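Putative cytoplasmic protein (Salmonella typhimurium, PDB 2GK3) is of unknown function but assembles as a hexamer and belongs to a family of putative glutamine amidotransferases related to the class I glutaminase fold. Local coordinates at residues L93-E96 / T97-L101; H62-Q65 / I66-E70. One frame throughout, in Å; residues are numbered along the deposited sequence.

Both contacts are local, each made along a short helix, and contact 2 closes before contact 1 opens in the chain. Their centres lie about 11 Å apart. A probable hydrogen bond joins them, from N95 N to Q65 O. Both are partly buried. Contact 1, in 93-101, lies farther from the chain centre, about 24 Å against 17 Å, out at the subunit interfaces, where F98 and Y99 turn to other subunits of the hexamer. Contact 2, in 62-70, is split: V64 and F68 pack inward on strands 12-28 and 55-59, Q65 and H62 reach another subunit, and the I66 and A67 side is exposed. Water-linked threonine and ring packing mark the first, aliphatic-aromatic packing the second.

Contact 1 of 2, residues L93-E96 / T97-L101; sequences LQNE and TFYQL
Helix 95-98 is one short turn within 93-101, in which F98 N donates to Q94 O at 3.0 Å and Y99 N donates to N95 O at 2.9 Å. Q94 is the N-cap residue, but its side chain leads away from the turn and NE2 bonds to F91 O. The threonine is tied in through water. One water accepts from Q94 N and donates to T97 OG1, which lies 2.7 Å from it. T97 OG1 stands beside its own backbone N (chi1 -65°), and this turns it to the start of the helix.

Y99 folds back along the turn. Its CB is 3.4 Å from N95 O. The N95 amide meets the ring at its edge, with OD1 in the ring plane and 3.8 Å from Y99 CE2. The amide and ring planes stand 78° apart. One face of the Y99 ring takes F98 CD2 near its rim, while Y99 CE2 lies at the edge of the F98 ring. One residue on, the Q100 amide crosses the E96 chain at a slant, with OE1 3.6 Å from E96 CG and its plane 24° from that of the carboxylate. The backbone bonds of Q100 N to N95 O and E96 O are both weak, and from Y99 on the chain is no longer helical.

E96 OE2 forms a salt bridge with K104, on which the T97 side chain also packs. Y99 OH bonds to S35 OG of the third subunit, whose K37 makes a cation-pi contact with the Y99 ring, while the F98 ring meets H230 of the second subunit and, edge-to-face, Y30 of the fourth. Helix 95-98 follows helix 88-92 and lies beside helix 61-67.

Contact 2 of 2, residues H62-Q65 / I66-E70; sequences HTVQ and IAFPE
V64 CG1 (chi1 172°) and F68 CG (chi1 -171°) both swing opposite the backbone N of their own residue, and the two side chains lie side by side, pointing the same way. This is i to i+4 packing at the C-terminal end of helix 61-67. V64 CG1 comes within 4.0 Å of F68 CD1, approaching the ring obliquely. P69 CD lies over one face of that ring, 3.4 Å above its plane and toward the rim. V64 and F68 both pack on I16 and M59, so this face of the helix lies against strands 12-28 and 55-59.

The three i to i+4 backbone bonds are uneven. I66 N donates to H62 O at 3.2 Å, in the carbonyl plane, and this bond is the straightest, with an angle of 154° at the hydrogen. A67 N reaches T63 O at 2.9 Å but is tilted from the carbonyl plane. The F68 N bond to V64 O is weak.

Q65 points away from the turn. Its amide bonds to the third subunit on both atoms, NE2 to S36 O and OE1 to Y38 N, which fixes the amide's rotation. The I66 chain runs back over the turn, with CG1 3.7 Å from H62 O. At the weak bond a water lies 3.0 Å from V64 O, to which it probably donates, and it accepts from F68 N at 3.2 Å.

Contact 1 of 2, residues L93-E96 / T97-L101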
# COMPACT_ATOMS: atom_id res chain seq x y z
N LEU E 93 11.89 12.65 -13.33
CA LEU E 93 12.45 11.80 -12.27
C LEU E 93 12.60 10.36 -12.73
O LEU E 93 12.11 9.42 -12.08
CB LEU E 93 11.56 11.86 -11.01
CG LEU E 93 11.25 13.24 -10.44
CD1 LEU E 93 10.27 13.14 -9.28
CD2 LEU E 93 12.55 13.92 -10.01
N GLN E 94 13.28 10.19 -13.87
CA GLN E 94 13.67 8.88 -14.36
C GLN E 94 14.53 8.16 -13.31
O GLN E 94 15.13 8.78 -12.42
CB GLN E 94 14.42 9.00 -15.69
CG GLN E 94 13.60 9.60 -16.83
CD GLN E 94 14.46 10.07 -18.02
OE1 GLN E 94 15.43 9.41 -18.40
NE2 GLN E 94 14.09 11.20 -18.61
N ASN E 95 14.55 6.84 -13.39
CA ASN E 95 15.21 5.96 -12.43
C ASN E 95 16.68 6.29 -12.11
O ASN E 95 17.09 6.24 -10.95
CB ASN E 95 15.04 4.51 -12.89
CG ASN E 95 13.65 4.00 -12.68
OD1 ASN E 95 12.77 4.74 -12.22
ND2 ASN E 95 13.43 2.72 -12.97
N GLU E 96 17.45 6.66 -13.14
CA GLU E 96 18.85 7.05 -12.96
C GLU E 96 18.99 8.36 -12.16
O GLU E 96 19.96 8.56 -11.42
CB GLU E 96 19.57 7.17 -14.30
CG GLU E 96 20.00 5.85 -14.92
CD GLU E 96 20.50 6.01 -16.36
OE1 GLU E 96 21.55 6.66 -16.58
OE2 GLU E 96 19.83 5.48 -17.28
N THR E 97 18.01 9.24 -12.30
CA THR E 97 17.98 10.47 -11.54
C THR E 97 17.59 10.21 -10.09
O THR E 97 18.28 10.64 -9.17
CB THR E 97 16.96 11.46 -12.17
OG1 THR E 97 17.42 11.84 -13.47
CG2 THR E 97 16.74 12.70 -11.30
N PHE E 98 16.47 9.52 -9.89
CA PHE E 98 15.88 9.48 -8.56
C PHE E 98 16.51 8.43 -7.66
O PHE E 98 16.55 8.60 -6.44
CB PHE E 98 14.34 9.33 -8.63
CG PHE E 98 13.63 9.55 -7.31
CD1 PHE E 98 13.44 10.84 -6.80
CD2 PHE E 98 13.14 8.47 -6.58
CE1 PHE E 98 12.77 11.05 -5.59
CE2 PHE E 98 12.47 8.66 -5.36
CZ PHE E 98 12.29 9.96 -4.86
N TYR E 99 17.00 7.35 -8.25
CA TYR E 99 17.62 6.26 -7.49
C TYR E 99 19.15 6.18 -7.57
O TYR E 99 19.78 5.85 -6.56
CB TYR E 99 16.96 4.92 -7.84
CG TYR E 99 15.47 4.95 -7.63
CD1 TYR E 99 14.94 4.93 -6.33
CD2 TYR E 99 14.59 5.07 -8.71
CE1 TYR E 99 13.56 5.00 -6.12
CE2 TYR E 99 13.21 5.13 -8.51
CZ TYR E 99 12.70 5.08 -7.21
OH TYR E 99 11.35 5.16 -6.97
N GLN E 100 19.72 6.48 -8.74
CA GLN E 100 21.12 6.11 -9.05
C GLN E 100 22.16 7.23 -8.99
O GLN E 100 23.31 7.03 -9.38
CB GLN E 100 21.21 5.44 -10.43
CG GLN E 100 20.53 4.08 -10.54
CD GLN E 100 20.53 3.58 -11.98
OE1 GLN E 100 21.56 3.58 -12.65
NE2 GLN E 100 19.36 3.15 -12.46
N LEU E 101 21.76 8.41 -8.52
CA LEU E 101 22.66 9.56 -8.35
C LEU E 101 23.33 10.11 -9.63
O LEU E 101 24.37 10.76 -9.55
CB LEU E 101 23.73 9.30 -7.27
CG LEU E 101 23.38 8.60 -5.95
CD1 LEU E 101 24.64 7.97 -5.31
CD2 LEU E 101 22.71 9.54 -4.98
O HOH W 1 15.25 12.31 -15.02

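Contact 2 of 2, residues H62-Q65 / I66-E70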
# COMPACT_ATOMS: atom_id res chain seq x y z
N HIS E 62 6.38 3.20 -17.99
CA HIS E 62 7.56 2.53 -17.42
C HIS E 62 8.81 2.67 -18.30
O HIS E 62 9.92 2.78 -17.78
CB HIS E 62 7.30 1.06 -16.97
CG HIS E 62 6.84 0.14 -18.06
ND1 HIS E 62 5.54 -0.32 -18.14
CD2 HIS E 62 7.50 -0.42 -19.10
CE1 HIS E 62 5.42 -1.11 -19.19
NE2 HIS E 62 6.59 -1.18 -19.79
N THR E 63 8.62 2.72 -19.61
CA THR E 63 9.73 2.83 -20.55
C THR E 63 10.38 4.23 -20.55
O THR E 63 11.55 4.36 -20.89
CB THR E 63 9.26 2.45 -21.98
OG1 THR E 63 8.65 1.16 -21.93
CG2 THR E 63 10.41 2.42 -22.96
N VAL E 64 9.61 5.27 -20.23
CA VAL E 64 10.18 6.59 -20.01
C VAL E 64 11.15 6.57 -18.82
O VAL E 64 12.22 7.16 -18.89
CB VAL E 64 9.07 7.67 -19.81
CG1 VAL E 64 9.66 9.04 -19.38
CG2 VAL E 64 8.23 7.82 -21.07
N GLN E 65 10.78 5.86 -17.75
CA GLN E 65 11.59 5.68 -16.53
C GLN E 65 12.95 5.02 -16.78
O GLN E 65 13.96 5.49 -16.28
CB GLN E 65 10.84 4.86 -15.47
CG GLN E 65 9.56 5.46 -14.94
CD GLN E 65 9.13 4.84 -13.60
OE1 GLN E 65 8.84 3.64 -13.51
NE2 GLN E 65 9.09 5.67 -12.55
N ILE E 66 12.94 3.93 -17.56
CA ILE E 66 14.13 3.12 -17.90
C ILE E 66 14.96 3.69 -19.05
O ILE E 66 16.20 3.57 -19.05
CB ILE E 66 13.70 1.73 -18.49
CG1 ILE E 66 13.03 0.81 -17.49
CG2 ILE E 66 14.91 0.99 -19.13
CD1 ILE E 66 12.62 -0.51 -18.19
N ALA E 67 14.29 4.26 -20.05
CA ALA E 67 14.86 4.34 -21.40
C ALA E 67 14.36 5.49 -22.25
O ALA E 67 14.32 5.36 -23.48
CB ALA E 67 14.62 3.02 -22.15
N PHE E 68 13.99 6.60 -21.62
CA PHE E 68 13.67 7.79 -22.41
C PHE E 68 14.92 8.26 -23.17
O PHE E 68 16.00 8.32 -22.59
CB PHE E 68 13.07 8.92 -21.56
CG PHE E 68 12.54 10.04 -22.39
CD1 PHE E 68 11.28 9.96 -22.95
CD2 PHE E 68 13.34 11.12 -22.72
CE1 PHE E 68 10.80 10.98 -23.78
CE2 PHE E 68 12.89 12.13 -23.54
CZ PHE E 68 11.61 12.07 -24.07
N PRO E 69 14.78 8.57 -24.48
CA PRO E 69 15.92 9.02 -25.31
C PRO E 69 16.66 10.24 -24.76
O PRO E 69 16.04 11.28 -24.50
CB PRO E 69 15.27 9.37 -26.66
CG PRO E 69 14.02 8.61 -26.69
CD PRO E 69 13.54 8.48 -25.27
N GLU E 70 17.97 10.10 -24.57
CA GLU E 70 18.85 11.21 -24.18
C GLU E 70 19.17 12.19 -25.34
O GLU E 70 19.47 13.36 -25.10
CB GLU E 70 20.15 10.69 -23.56
CG GLU E 70 19.96 10.01 -22.22
CD GLU E 70 21.26 9.82 -21.46
OE1 GLU E 70 22.30 10.35 -21.90
OE2 GLU E 70 21.24 9.14 -20.42
O HOH W 2 15.14 6.73 -18.68